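Local structure of glucosamine--fructose-6-phosphate aminotransferase [isomerizing] (3TBF) at residues G236-I241 with V338-P343; Y66-T71 with T168-A173; D218-Y223 with N322-E327; S294-V299 with L306-D311; D116-L121 with V144-I149. The protein probably catalyses, through this C-terminal isomerase domain, the isomerisation step by which fructose 6-phosphate and glutamine-derived ammonia become glucosamine 6-phosphate. All coordinates share one frame; numbering follows the deposited sequence.

Contact 1 of 5, residues G236-I241 with V338-P343; sequences GLYYPI and VVFTIP
Tyr238 swings the CE1 side of its ring against Phe340, whose CD2 lies 4.0 Å from Tyr238 CE1. The two rings meet obliquely through this one pair of carbons, so the overlap is shallow. Behind it, Leu237 CB sits 3.8 Å above one face of the Tyr238 ring, offset toward the rim, and holds the ring from within its own segment. One turn further on, Ile241 makes a second and closer engagement. Its CD1 comes to 3.7 Å from Thr341 OG1 and its CG2 to 3.9 Å from the same oxygen. The second torsion of Ile241 (chi2 -51°) folds CD1 round toward CG2, and this is how both methyl groups can border one hydroxyl. Ile241 CG2 also lies 4.4 Å from Phe340 CB, which joins the aromatic and aliphatic halves of the patch.

The setting is the second SIS domain, an alpha/beta fold in which helix 238-253 follows strand 229-234 and helix 335-355 follows the edge strand 324-328. The two helices pack together beside the sheet, with all four touching residues buried. Phe167 of helix 165-184, from the first SIS domain, touches both Ile241 and Thr341, so the patch also borders the junction between domains. Thr341 OG1 is hydrogen-bonded to the carbonyl oxygen of Pro337, one turn back in its own helix, and can therefore lie among methyl groups with its polar need met. At the start of 236-241 the backbone N of Gly236 is hydrogen-bonded to Glu91 OE2 of the second subunit.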
# COMPACT_ATOMS: atom_id res chain seq x y z
N GLY A 236 11.35 4.13 -4.17
CA GLY A 236 12.18 2.93 -3.99
C GLY A 236 12.17 2.48 -2.54
O GLY A 236 11.14 2.53 -1.85
N LEU A 237 13.33 2.03 -2.07
CA LEU A 237 13.55 1.74 -0.68
C LEU A 237 13.01 2.82 0.27
O LEU A 237 12.66 2.51 1.38
CB LEU A 237 15.05 1.69 -0.42
CG LEU A 237 15.75 0.35 -0.55
CD1 LEU A 237 17.33 0.51 -0.74
CD2 LEU A 237 15.36 -0.41 0.70
N TYR A 238 12.98 4.09 -0.15
CA TYR A 238 12.73 5.21 0.78
C TYR A 238 11.25 5.55 0.84
O TYR A 238 10.82 6.39 1.66
CB TYR A 238 13.59 6.43 0.39
CG TYR A 238 15.02 5.98 0.28
CD1 TYR A 238 15.81 5.90 1.40
CD2 TYR A 238 15.55 5.54 -0.93
CE1 TYR A 238 17.10 5.38 1.34
CE2 TYR A 238 16.86 5.04 -1.01
CZ TYR A 238 17.62 4.95 0.13
OH TYR A 238 18.89 4.44 0.10
N TYR A 239 10.46 4.89 -0.02
CA TYR A 239 9.03 5.03 0.05
C TYR A 239 8.55 4.49 1.38
O TYR A 239 7.96 5.25 2.16
CB TYR A 239 8.29 4.48 -1.21
CG TYR A 239 6.78 4.33 -1.06
CD1 TYR A 239 6.02 5.34 -0.49
CD2 TYR A 239 6.13 3.17 -1.46
CE1 TYR A 239 4.61 5.21 -0.31
CE2 TYR A 239 4.72 3.02 -1.28
CZ TYR A 239 3.98 4.04 -0.70
OH TYR A 239 2.62 3.91 -0.54
N PRO A 240 8.85 3.22 1.70
CA PRO A 240 8.46 2.72 3.02
C PRO A 240 9.07 3.51 4.16
O PRO A 240 8.51 3.56 5.27
CB PRO A 240 8.97 1.29 3.03
CG PRO A 240 9.28 0.89 1.64
CD PRO A 240 9.40 2.17 0.82
N ILE A 241 10.25 4.09 3.96
CA ILE A 241 10.83 4.91 5.01
C ILE A 241 9.96 6.17 5.20
O ILE A 241 9.72 6.60 6.34
CB ILE A 241 12.29 5.26 4.68
CG1 ILE A 241 13.16 3.98 4.70
CG2 ILE A 241 12.89 6.40 5.60
CD1 ILE A 241 13.03 3.16 5.90
N VAL A 338 17.98 3.03 7.10
CA VAL A 338 18.07 3.19 8.54
C VAL A 338 18.48 4.64 8.90
O VAL A 338 17.84 5.25 9.73
CB VAL A 338 19.12 2.23 9.15
CG1 VAL A 338 19.20 2.45 10.66
CG2 VAL A 338 18.81 0.78 8.79
N VAL A 339 19.52 5.17 8.27
CA VAL A 339 20.01 6.51 8.63
C VAL A 339 18.94 7.59 8.41
O VAL A 339 18.69 8.43 9.26
CB VAL A 339 21.29 6.84 7.92
CG1 VAL A 339 21.79 8.30 8.27
CG2 VAL A 339 22.39 5.82 8.32
N PHE A 340 18.20 7.48 7.31
CA PHE A 340 17.26 8.53 7.00
C PHE A 340 16.06 8.44 7.91
O PHE A 340 15.31 9.41 7.97
CB PHE A 340 16.83 8.45 5.57
CG PHE A 340 17.74 9.14 4.65
CD1 PHE A 340 17.94 10.51 4.78
CD2 PHE A 340 18.34 8.47 3.61
CE1 PHE A 340 18.75 11.19 3.91
CE2 PHE A 340 19.16 9.13 2.75
CZ PHE A 340 19.38 10.50 2.90
N THR A 341 15.84 7.28 8.57
CA THR A 341 14.75 7.14 9.53
C THR A 341 14.91 8.05 10.74
O THR A 341 13.93 8.60 11.24
CB THR A 341 14.57 5.68 10.03
OG1 THR A 341 14.20 4.86 8.94
CG2 THR A 341 13.43 5.54 10.99
N ILE A 342 16.15 8.26 11.17
CA ILE A 342 16.41 8.97 12.40
C ILE A 342 15.85 10.41 12.42
O ILE A 342 15.20 10.80 13.37
CB ILE A 342 17.90 8.97 12.70
CG1 ILE A 342 18.53 7.55 12.73
CG2 ILE A 342 18.17 9.68 13.98
CD1 ILE A 342 17.83 6.43 13.52
N PRO A 343 16.12 11.21 11.39
CA PRO A 343 15.61 12.54 11.33
C PRO A 343 14.11 12.56 11.40
O PRO A 343 13.52 13.51 11.93
CB PRO A 343 16.05 13.05 9.92
CG PRO A 343 17.07 12.13 9.41
CD PRO A 343 17.15 10.97 10.34

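Contact 2 of 5, residues Y66-T71 with T168-A173; sequences YNAGMT and TTQLVA
The carboxamide of Gln170 reaches Ala68 with its oxygen end, OE1 lying 4.1 Å from Ala68 CB; the same oxygen is hydrogen-bonded to Ser65 OG, a bond that helps set the turn of the amide. Within 66-71, the ring of Tyr66 carries Met70 CG, of a selenomethionine, 4.0 Å above one face and offset toward the rim. The helices meet chiefly through Leu171. Its CD1 drops onto the backbone of the other helix, 3.6 Å from Ala68 CA, and also rests 3.8 Å from Thr71 CB, so one methyl touches residues a turn apart. Thr71 points its hydroxyl back along its own helix, where OG1 donates to Asn67 O at 2.9 Å. That carbonyl also accepts the backbone N of Thr71, the two donors arriving from opposite faces of its plane. Ala68 and Leu171 have the nearest CA atoms; the segment axes approach to 9.3 Å at 32°, consistent with the small alanine facing Leu171. Asn67 ND2, hydrogen-bonded to Glu244 OE1, ties helix 63-80 to helix 238-253 of the other domain. The pairing of the helix after the first sheet strand with the one after the last, here 63-80 with 165-184, belongs to the SIS alpha/beta fold and recurs in the second domain.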
# COMPACT_ATOMS: atom_id res chain seq x y z
N TYR A 66 5.36 -3.77 9.45
CA TYR A 66 5.03 -3.95 8.07
C TYR A 66 5.84 -2.98 7.21
O TYR A 66 6.37 -3.38 6.17
CB TYR A 66 3.53 -3.82 7.86
CG TYR A 66 3.05 -3.68 6.45
CD1 TYR A 66 2.91 -4.78 5.65
CD2 TYR A 66 2.72 -2.44 5.95
CE1 TYR A 66 2.45 -4.67 4.36
CE2 TYR A 66 2.26 -2.28 4.67
CZ TYR A 66 2.12 -3.39 3.88
OH TYR A 66 1.68 -3.22 2.59
N ASN A 67 6.00 -1.75 7.66
CA ASN A 67 6.88 -0.83 6.95
C ASN A 67 8.31 -1.35 6.85
O ASN A 67 8.95 -1.20 5.81
CB ASN A 67 6.82 0.52 7.62
CG ASN A 67 5.44 1.13 7.56
OD1 ASN A 67 4.65 0.77 6.73
ND2 ASN A 67 5.12 2.01 8.51
N ALA A 68 8.80 -2.04 7.87
CA ALA A 68 10.14 -2.60 7.76
C ALA A 68 10.18 -3.67 6.69
O ALA A 68 11.10 -3.72 5.87
CB ALA A 68 10.65 -3.17 9.15
N GLY A 69 9.17 -4.53 6.67
CA GLY A 69 9.08 -5.59 5.69
C GLY A 69 9.04 -5.09 4.27
O GLY A 69 9.70 -5.64 3.39
N MSE A 70 8.26 -4.06 4.03
CA MSE A 70 8.25 -3.41 2.73
C MSE A 70 9.62 -2.91 2.32
O MSE A 70 10.00 -2.97 1.14
CB MSE A 70 7.28 -2.22 2.76
CG MSE A 70 5.85 -2.63 2.57
SE MSE A 70 4.67 -1.03 2.49
CE MSE A 70 5.34 -0.28 0.77
N THR A 71 10.39 -2.40 3.29
CA THR A 71 11.71 -1.91 2.94
C THR A 71 12.52 -3.12 2.50
O THR A 71 13.18 -3.13 1.47
CB THR A 71 12.35 -1.24 4.14
OG1 THR A 71 11.46 -0.27 4.70
CG2 THR A 71 13.61 -0.57 3.75
N THR A 168 14.41 0.32 13.48
CA THR A 168 15.73 0.28 12.91
C THR A 168 16.42 -1.05 13.10
O THR A 168 17.05 -1.52 12.17
CB THR A 168 16.57 1.44 13.40
OG1 THR A 168 16.53 1.51 14.83
CG2 THR A 168 16.08 2.75 12.76
N THR A 169 16.26 -1.68 14.27
CA THR A 169 16.78 -3.00 14.49
C THR A 169 16.08 -4.07 13.68
O THR A 169 16.70 -5.09 13.29
CB THR A 169 16.79 -3.42 15.98
OG1 THR A 169 15.47 -3.47 16.49
CG2 THR A 169 17.63 -2.45 16.81
N GLN A 170 14.78 -3.88 13.39
CA GLN A 170 14.13 -4.82 12.47
C GLN A 170 14.69 -4.69 11.08
O GLN A 170 14.98 -5.69 10.44
CB GLN A 170 12.63 -4.68 12.47
CG GLN A 170 11.99 -5.20 13.76
CD GLN A 170 10.59 -4.65 13.95
OE1 GLN A 170 10.07 -3.94 13.09
NE2 GLN A 170 9.94 -5.02 15.04
N LEU A 171 14.92 -3.47 10.63
CA LEU A 171 15.61 -3.26 9.36
C LEU A 171 16.98 -3.93 9.35
O LEU A 171 17.32 -4.65 8.45
CB LEU A 171 15.79 -1.78 9.11
CG LEU A 171 14.83 -0.93 8.22
CD1 LEU A 171 13.62 -1.64 7.68
CD2 LEU A 171 14.44 0.34 8.91
N VAL A 172 17.78 -3.71 10.36
CA VAL A 172 19.08 -4.31 10.36
C VAL A 172 18.99 -5.84 10.33
O VAL A 172 19.69 -6.49 9.55
CB VAL A 172 19.92 -3.80 11.55
CG1 VAL A 172 21.15 -4.65 11.78
CG2 VAL A 172 20.38 -2.39 11.32
N ALA A 173 18.11 -6.44 11.14
CA ALA A 173 17.96 -7.89 11.11
C ALA A 173 17.61 -8.36 9.70
O ALA A 173 18.11 -9.39 9.23
CB ALA A 173 16.91 -8.34 12.11

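Contact 3 of 5, residues D218-Y223 with N322-E327; sequences DQISEY and NSIVLE
Ile220 buries the largest area in this contact, 69 Å², by lying over Ile324 and Leu326. These two belong to strand 324-328, an outermost strand of the parallel sheet of the second SIS domain, and helix 214-221 packs on the face of this edge strand, as in a layered alpha/beta fold. Two residues apart on the strand, Ile324 and Leu326 present the same face to the helix, and Ile220 bridges them.

Ile220 does most of its touching with CD1. The side chain runs out fully extended (chi2 -178°), carrying this methyl to 3.6 Å from Ile324 CG2. The two isoleucines slide past each other in opposite directions, so the contact continues along their length: Ile220 CG1 lies 4.0 Å from the same Ile324 CG2 and 4.2 Å from Ile324 CD1. Leu326 instead meets Ile220 tip to tip. Both its methyls face Ile220 CD1 from one side, with Leu326 CD2 at 3.7 Å and Leu326 CD1 at 3.8 Å. Glu216 and Ile217, earlier in the same helix, also touch Leu326 and extend the cover.

Beyond the isoleucine, the chain tightens into a 3-10 turn, in which Tyr223 N donates to Ile220 O at 2.9 Å. The ring of Tyr223 makes cation-pi interactions with Lys227 and Lys305, the latter on the adjacent strand 305-311. Ser221 faces helix 335-355, touching His350, Val351 and Ile354. Its OG donates to Asp218 O at 2.7 Å, with a C=O...donor angle of 135° and the donor tilted 17° from the carbonyl plane.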
# COMPACT_ATOMS: atom_id res chain seq x y z
N ASP A 218 14.70 20.48 15.92
CA ASP A 218 13.95 21.22 16.92
C ASP A 218 13.53 22.58 16.40
O ASP A 218 12.36 22.89 16.42
CB ASP A 218 14.74 21.37 18.22
CG ASP A 218 13.87 21.81 19.38
OD1 ASP A 218 12.68 22.06 19.15
OD2 ASP A 218 14.37 21.88 20.51
N GLN A 219 14.47 23.37 15.89
CA GLN A 219 14.17 24.68 15.31
C GLN A 219 13.10 24.61 14.20
O GLN A 219 12.18 25.39 14.21
CB GLN A 219 15.41 25.31 14.70
CG GLN A 219 16.48 25.76 15.68
CD GLN A 219 17.86 26.00 14.97
OE1 GLN A 219 17.91 26.25 13.75
NE2 GLN A 219 18.97 25.92 15.74
N ILE A 220 13.27 23.70 13.25
CA ILE A 220 12.32 23.47 12.14
C ILE A 220 10.89 23.12 12.60
O ILE A 220 9.88 23.59 12.06
CB ILE A 220 12.79 22.25 11.34
CG1 ILE A 220 13.98 22.58 10.47
CG2 ILE A 220 11.70 21.73 10.46
CD1 ILE A 220 14.40 21.35 9.63
N SER A 221 10.80 22.28 13.61
CA SER A 221 9.53 21.80 14.07
C SER A 221 8.51 22.89 14.47
O SER A 221 7.30 22.60 14.51
CB SER A 221 9.76 20.83 15.23
OG SER A 221 10.04 21.53 16.42
N GLU A 222 8.97 24.11 14.78
CA GLU A 222 8.04 25.22 15.10
C GLU A 222 7.09 25.48 13.92
O GLU A 222 5.92 25.80 14.12
CB GLU A 222 8.80 26.51 15.43
CG GLU A 222 9.52 26.48 16.81
CD GLU A 222 10.86 27.31 16.88
OE1 GLU A 222 11.29 27.93 15.87
OE2 GLU A 222 11.50 27.33 17.97
N TYR A 223 7.60 25.32 12.70
CA TYR A 223 6.80 25.41 11.49
C TYR A 223 5.50 24.55 11.55
O TYR A 223 4.53 24.89 10.89
CB TYR A 223 7.64 25.05 10.25
CG TYR A 223 6.89 25.16 8.95
CD1 TYR A 223 6.63 26.40 8.37
CD2 TYR A 223 6.40 24.01 8.32
CE1 TYR A 223 5.91 26.49 7.18
CE2 TYR A 223 5.67 24.11 7.12
CZ TYR A 223 5.43 25.34 6.58
OH TYR A 223 4.69 25.42 5.41
N ASN A 322 13.37 28.89 -1.02
CA ASN A 322 12.55 28.89 0.20
C ASN A 322 12.23 27.50 0.85
O ASN A 322 11.35 27.40 1.73
CB ASN A 322 11.24 29.66 -0.08
CG ASN A 322 10.47 30.00 1.20
OD1 ASN A 322 9.38 29.46 1.46
ND2 ASN A 322 11.04 30.91 2.00
N SER A 323 12.94 26.44 0.45
CA SER A 323 12.91 25.16 1.16
C SER A 323 13.86 25.14 2.36
O SER A 323 14.66 26.04 2.54
CB SER A 323 13.29 24.03 0.21
OG SER A 323 14.65 24.14 -0.19
N ILE A 324 13.74 24.11 3.19
CA ILE A 324 14.67 23.83 4.29
C ILE A 324 15.42 22.54 3.98
O ILE A 324 14.82 21.53 3.70
CB ILE A 324 13.95 23.63 5.63
CG1 ILE A 324 13.09 24.84 5.95
CG2 ILE A 324 14.96 23.45 6.74
CD1 ILE A 324 12.30 24.67 7.25
N VAL A 325 16.72 22.57 4.04
CA VAL A 325 17.51 21.42 3.62
C VAL A 325 18.55 21.05 4.66
O VAL A 325 19.43 21.85 4.95
CB VAL A 325 18.20 21.69 2.29
CG1 VAL A 325 18.89 20.45 1.80
CG2 VAL A 325 17.16 22.19 1.27
N LEU A 326 18.41 19.85 5.22
CA LEU A 326 19.34 19.30 6.18
C LEU A 326 20.04 18.17 5.46
O LEU A 326 19.39 17.40 4.75
CB LEU A 326 18.61 18.80 7.44
CG LEU A 326 18.37 19.90 8.49
CD1 LEU A 326 17.71 21.09 7.84
CD2 LEU A 326 17.54 19.47 9.73
N GLU A 327 21.35 18.06 5.63
CA GLU A 327 22.14 17.12 4.88
C GLU A 327 22.83 16.17 5.81
O GLU A 327 23.14 16.50 6.94
CB GLU A 327 23.15 17.85 4.00
CG GLU A 327 24.32 18.41 4.73
CD GLU A 327 25.35 19.07 3.79
OE1 GLU A 327 25.81 18.41 2.82
OE2 GLU A 327 25.68 20.25 4.05

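Contact 4 of 5, residues S294-V299 with L306-D311; sequences SNLQEV and LILFVD
Leu306 and Val299 make the tightest pairing here, Leu306 CD1 standing 3.7 Å from Val299 CG1. Leu306 opens the strand segment and spreads its two methyls over the helix. While CD1 takes the valine, CD2 turns to the helix backbone and lies 4.1 Å from Leu296 O, and the branch point CG is 4.4 Å from Leu296 CD2. On Val299, CG1 stands anti to the backbone N (chi1 157°), the position from which it reaches across to the strand. The next residue, Ile307, points to the other face of the sheet and packs on Phe224.

Leu308 returns to the helix side. Its CD2 meets Leu296 CD2 at 4.0 Å, and the two leucines slide past each other in opposite directions, touching through methyls alone. Leu296 CD2 thus touches both Leu306 and Leu308, two residues that point to this face of the sheet. Phe309 again faces away, onto Pro343 and Leu344 of helix 335-355. Val310 inclines toward Val283 of the adjoining strand. At the strand's end, Asp311 turns its carboxylate to backbone amides: OD1 is hydrogen-bonded to Ala313 N and OD2 to Ala330 N.

Helix and strand segments run nearly antiparallel, at 159° and 10.9 Å between axes, as the last two elements of the beta-alpha-beta unit 278-283, 289-301, 305-311. Helix 289-301 lies on one face of the sheet and helix 335-355 on the other, while strand 305-311 runs between strands 278-283 and 324-328.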
# COMPACT_ATOMS: atom_id res chain seq x y z
N SER A 294 12.79 15.99 -10.12
CA SER A 294 11.71 16.31 -11.03
C SER A 294 10.34 16.22 -10.33
O SER A 294 9.49 17.09 -10.52
CB SER A 294 11.81 15.39 -12.25
OG SER A 294 10.66 15.49 -13.04
N ASN A 295 10.13 15.19 -9.49
CA ASN A 295 8.87 15.09 -8.74
C ASN A 295 8.76 16.21 -7.71
O ASN A 295 7.70 16.78 -7.46
CB ASN A 295 8.78 13.75 -8.02
CG ASN A 295 8.84 12.55 -8.97
OD1 ASN A 295 9.45 11.52 -8.62
ND2 ASN A 295 8.19 12.65 -10.15
N LEU A 296 9.90 16.54 -7.13
CA LEU A 296 9.93 17.59 -6.15
C LEU A 296 9.63 18.94 -6.78
O LEU A 296 9.00 19.80 -6.17
CB LEU A 296 11.26 17.56 -5.41
CG LEU A 296 11.29 16.46 -4.34
CD1 LEU A 296 12.70 16.14 -3.93
CD2 LEU A 296 10.47 16.88 -3.14
N GLN A 297 10.05 19.11 -8.03
CA GLN A 297 9.76 20.32 -8.78
C GLN A 297 8.26 20.47 -8.96
O GLN A 297 7.70 21.53 -8.67
CB GLN A 297 10.48 20.31 -10.13
CG GLN A 297 10.44 21.68 -10.86
CD GLN A 297 11.17 22.81 -10.09
OE1 GLN A 297 12.41 22.76 -9.92
NE2 GLN A 297 10.42 23.85 -9.65
N GLU A 298 7.60 19.39 -9.38
CA GLU A 298 6.14 19.41 -9.55
C GLU A 298 5.55 19.95 -8.25
O GLU A 298 4.74 20.90 -8.27
CB GLU A 298 5.54 18.02 -9.86
CG GLU A 298 5.95 17.37 -11.21
CD GLU A 298 5.00 16.17 -11.65
OE1 GLU A 298 3.92 16.44 -12.24
OE2 GLU A 298 5.35 14.96 -11.42
N VAL A 299 5.98 19.39 -7.11
CA VAL A 299 5.41 19.78 -5.82
C VAL A 299 5.74 21.22 -5.48
O VAL A 299 4.89 21.96 -4.99
CB VAL A 299 5.86 18.82 -4.65
CG1 VAL A 299 5.74 19.52 -3.29
CG2 VAL A 299 5.04 17.57 -4.67
N LEU A 306 8.88 22.66 1.19
CA LEU A 306 9.76 21.52 1.08
C LEU A 306 10.73 21.53 2.25
O LEU A 306 11.42 22.54 2.49
CB LEU A 306 10.58 21.55 -0.24
CG LEU A 306 10.00 20.95 -1.53
CD1 LEU A 306 8.52 21.33 -1.68
CD2 LEU A 306 10.78 21.37 -2.81
N ILE A 307 10.73 20.39 2.98
CA ILE A 307 11.63 20.10 4.09
C ILE A 307 12.34 18.82 3.72
O ILE A 307 11.71 17.73 3.69
CB ILE A 307 10.84 19.90 5.37
CG1 ILE A 307 10.13 21.20 5.73
CG2 ILE A 307 11.73 19.48 6.45
CD1 ILE A 307 9.07 21.01 6.76
N LEU A 308 13.63 18.95 3.40
CA LEU A 308 14.33 17.86 2.75
C LEU A 308 15.49 17.37 3.54
O LEU A 308 16.29 18.14 4.00
CB LEU A 308 14.82 18.29 1.39
CG LEU A 308 13.81 18.95 0.44
CD1 LEU A 308 14.57 19.42 -0.76
CD2 LEU A 308 12.64 18.04 0.05
N PHE A 309 15.55 16.05 3.69
CA PHE A 309 16.66 15.39 4.26
C PHE A 309 17.38 14.67 3.16
O PHE A 309 16.88 13.78 2.50
CB PHE A 309 16.18 14.40 5.29
CG PHE A 309 15.46 15.04 6.43
CD1 PHE A 309 16.13 15.80 7.36
CD2 PHE A 309 14.12 14.88 6.57
CE1 PHE A 309 15.47 16.40 8.42
CE2 PHE A 309 13.46 15.47 7.64
CZ PHE A 309 14.16 16.25 8.55
N VAL A 310 18.62 15.04 2.99
CA VAL A 310 19.32 14.86 1.75
C VAL A 310 20.68 14.29 2.08
O VAL A 310 21.23 14.64 3.08
CB VAL A 310 19.42 16.28 1.12
CG1 VAL A 310 20.76 16.54 0.42
CG2 VAL A 310 18.16 16.61 0.31
N ASP A 311 21.21 13.40 1.26
CA ASP A 311 22.56 12.88 1.45
C ASP A 311 23.53 13.96 0.98
O ASP A 311 23.25 14.62 -0.04
CB ASP A 311 22.80 11.60 0.66
CG ASP A 311 24.19 10.99 0.92
OD1 ASP A 311 25.22 11.53 0.44
OD2 ASP A 311 24.26 9.97 1.62

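Contact 5 of 5, residues D116-L121 with V144-I149; sequences DTLESL and VRESDI
Leu121 makes the closest approach, its methyl CD2 lying 3.3 Å from the hydroxyl oxygen Ser147 OG. The contact is thus one of methyls against polar atoms and backbone. The same methyl lies 3.8 Å from Glu146 C and 3.9 Å from Glu146 CB, so it is seated on the backbone where the short helix gives way to loop. With chi1 at 171°, Leu121 turns CG away from the backbone N and sends its methyls toward 144-149. Leu118, one turn earlier, meets a charged group: its CD1 is 4.0 Å from Glu146 OE2 and 4.1 Å from Glu146 OE1, nearly equidistant from the two oxygens, and the two side chains cross at about a right angle.

These contacts lie in the first SIS domain. Helix 115-124 follows strand 103-109, and helix 142-146 comes after strand 129-136 and leads into the edge strand 149-152. The contact therefore joins two helical connections at one side of the parallel sheet.

The polar groups beside these methyls have their own partners. Ser147 OG is hydrogen-bonded to Leu143 O. Arg122, on helix 115-124, reaches Glu146 OE2 with NH2 in a salt bridge, while NH1 pairs with Glu119 of its own helix. Lys125 NZ is hydrogen-bonded to Glu146 O. Internal to helix 115-124, Asp116 O accepts Ser120 OG at 3.0 Å and Ser120 N at 2.8 Å, the two coming from opposite faces of the carbonyl plane.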
# COMPACT_ATOMS: atom_id res chain seq x y z
N ASP A 116 -3.02 -10.38 15.08
CA ASP A 116 -3.19 -10.73 13.68
C ASP A 116 -1.96 -11.43 13.06
O ASP A 116 -2.10 -12.41 12.31
CB ASP A 116 -3.54 -9.48 12.88
CG ASP A 116 -4.99 -8.98 13.16
OD1 ASP A 116 -5.90 -9.80 13.43
OD2 ASP A 116 -5.19 -7.74 13.08
N THR A 117 -0.79 -10.92 13.34
CA THR A 117 0.43 -11.59 12.96
C THR A 117 0.53 -13.01 13.52
O THR A 117 0.80 -13.97 12.79
CB THR A 117 1.64 -10.79 13.44
OG1 THR A 117 1.48 -9.45 12.99
CG2 THR A 117 2.90 -11.34 12.84
N LEU A 118 0.31 -13.13 14.83
CA LEU A 118 0.33 -14.44 15.46
C LEU A 118 -0.71 -15.36 14.87
O LEU A 118 -0.43 -16.52 14.61
CB LEU A 118 0.06 -14.30 16.95
CG LEU A 118 0.02 -15.58 17.75
CD1 LEU A 118 1.32 -16.32 17.67
CD2 LEU A 118 -0.33 -15.24 19.19
N GLU A 119 -1.92 -14.87 14.63
CA GLU A 119 -2.91 -15.75 14.03
C GLU A 119 -2.63 -16.07 12.55
O GLU A 119 -3.05 -17.10 12.06
CB GLU A 119 -4.29 -15.15 14.20
CG GLU A 119 -4.73 -15.05 15.66
CD GLU A 119 -4.96 -16.42 16.29
OE1 GLU A 119 -5.19 -17.40 15.52
OE2 GLU A 119 -4.89 -16.49 17.55
N SER A 120 -1.93 -15.18 11.82
CA SER A 120 -1.46 -15.51 10.47
C SER A 120 -0.43 -16.62 10.55
O SER A 120 -0.41 -17.51 9.71
CB SER A 120 -0.85 -14.30 9.76
OG SER A 120 -1.85 -13.34 9.50
N LEU A 121 0.42 -16.60 11.57
CA LEU A 121 1.35 -17.70 11.66
C LEU A 121 0.56 -19.01 11.88
O LEU A 121 0.80 -20.01 11.21
CB LEU A 121 2.42 -17.43 12.71
CG LEU A 121 3.36 -18.59 13.06
CD1 LEU A 121 4.19 -19.02 11.89
CD2 LEU A 121 4.26 -18.27 14.27
N VAL A 144 7.89 -16.33 18.73
CA VAL A 144 9.15 -17.07 18.80
C VAL A 144 8.91 -18.56 19.07
O VAL A 144 9.47 -19.41 18.40
CB VAL A 144 10.07 -16.47 19.84
CG1 VAL A 144 11.30 -17.37 20.06
CG2 VAL A 144 10.44 -15.00 19.48
N ARG A 145 8.06 -18.89 20.02
CA ARG A 145 7.81 -20.30 20.32
C ARG A 145 7.18 -21.05 19.15
O ARG A 145 7.51 -22.18 18.85
CB ARG A 145 6.96 -20.46 21.58
CG ARG A 145 7.64 -19.89 22.84
CD ARG A 145 6.83 -20.21 24.12
NE ARG A 145 5.46 -19.73 24.01
CZ ARG A 145 4.98 -18.61 24.53
NH1 ARG A 145 5.75 -17.80 25.22
NH2 ARG A 145 3.70 -18.32 24.36
N GLU A 146 6.28 -20.39 18.46
CA GLU A 146 5.53 -21.09 17.45
C GLU A 146 6.18 -21.06 16.10
O GLU A 146 5.70 -21.76 15.22
CB GLU A 146 4.14 -20.57 17.42
CG GLU A 146 3.44 -20.85 18.72
CD GLU A 146 2.03 -20.30 18.72
OE1 GLU A 146 1.33 -20.45 17.69
OE2 GLU A 146 1.60 -19.72 19.76
N SER A 147 7.28 -20.32 15.92
CA SER A 147 7.97 -20.31 14.65
C SER A 147 9.06 -21.38 14.61
O SER A 147 9.55 -21.81 15.64
CB SER A 147 8.58 -18.93 14.37
OG SER A 147 7.56 -17.95 14.35
N ASP A 148 9.48 -21.80 13.42
CA ASP A 148 10.59 -22.72 13.32
C ASP A 148 11.90 -22.08 13.72
O ASP A 148 12.74 -22.73 14.31
CB ASP A 148 10.75 -23.22 11.89
CG ASP A 148 9.56 -24.01 11.43
OD1 ASP A 148 8.88 -24.61 12.29
OD2 ASP A 148 9.32 -24.04 10.22
N ILE A 149 12.09 -20.82 13.37
CA ILE A 149 13.32 -20.13 13.70
C ILE A 149 13.05 -18.68 14.05
O ILE A 149 12.10 -18.07 13.56
CB ILE A 149 14.35 -20.29 12.57
CG1 ILE A 149 13.85 -19.76 11.23
CG2 ILE A 149 14.66 -21.76 12.31
CD1 ILE A 149 14.95 -19.85 10.16

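Overall arrangement
From the N terminus, contact 2 opens first, on helix 63-80, and closes on helix 165-184; contact 5 is nested within that loop, toward the far edge of the first SIS domain. Both close before contact 3 opens on helix 214-221; contact 1 opens next, and contact 4 closes inside both loops. Contact 3 closes before contact 1, so these two cross. Contacts 3 and 4 meet on neighbouring strands, and contact 1 touches contact 4 through Phe340 and Phe309. Contacts 1 and 2, one in each domain, touch near the centre of the chain and so bring the two domains together, while contacts 3 and 5, with centres about 42 Å apart, lie on opposite sides.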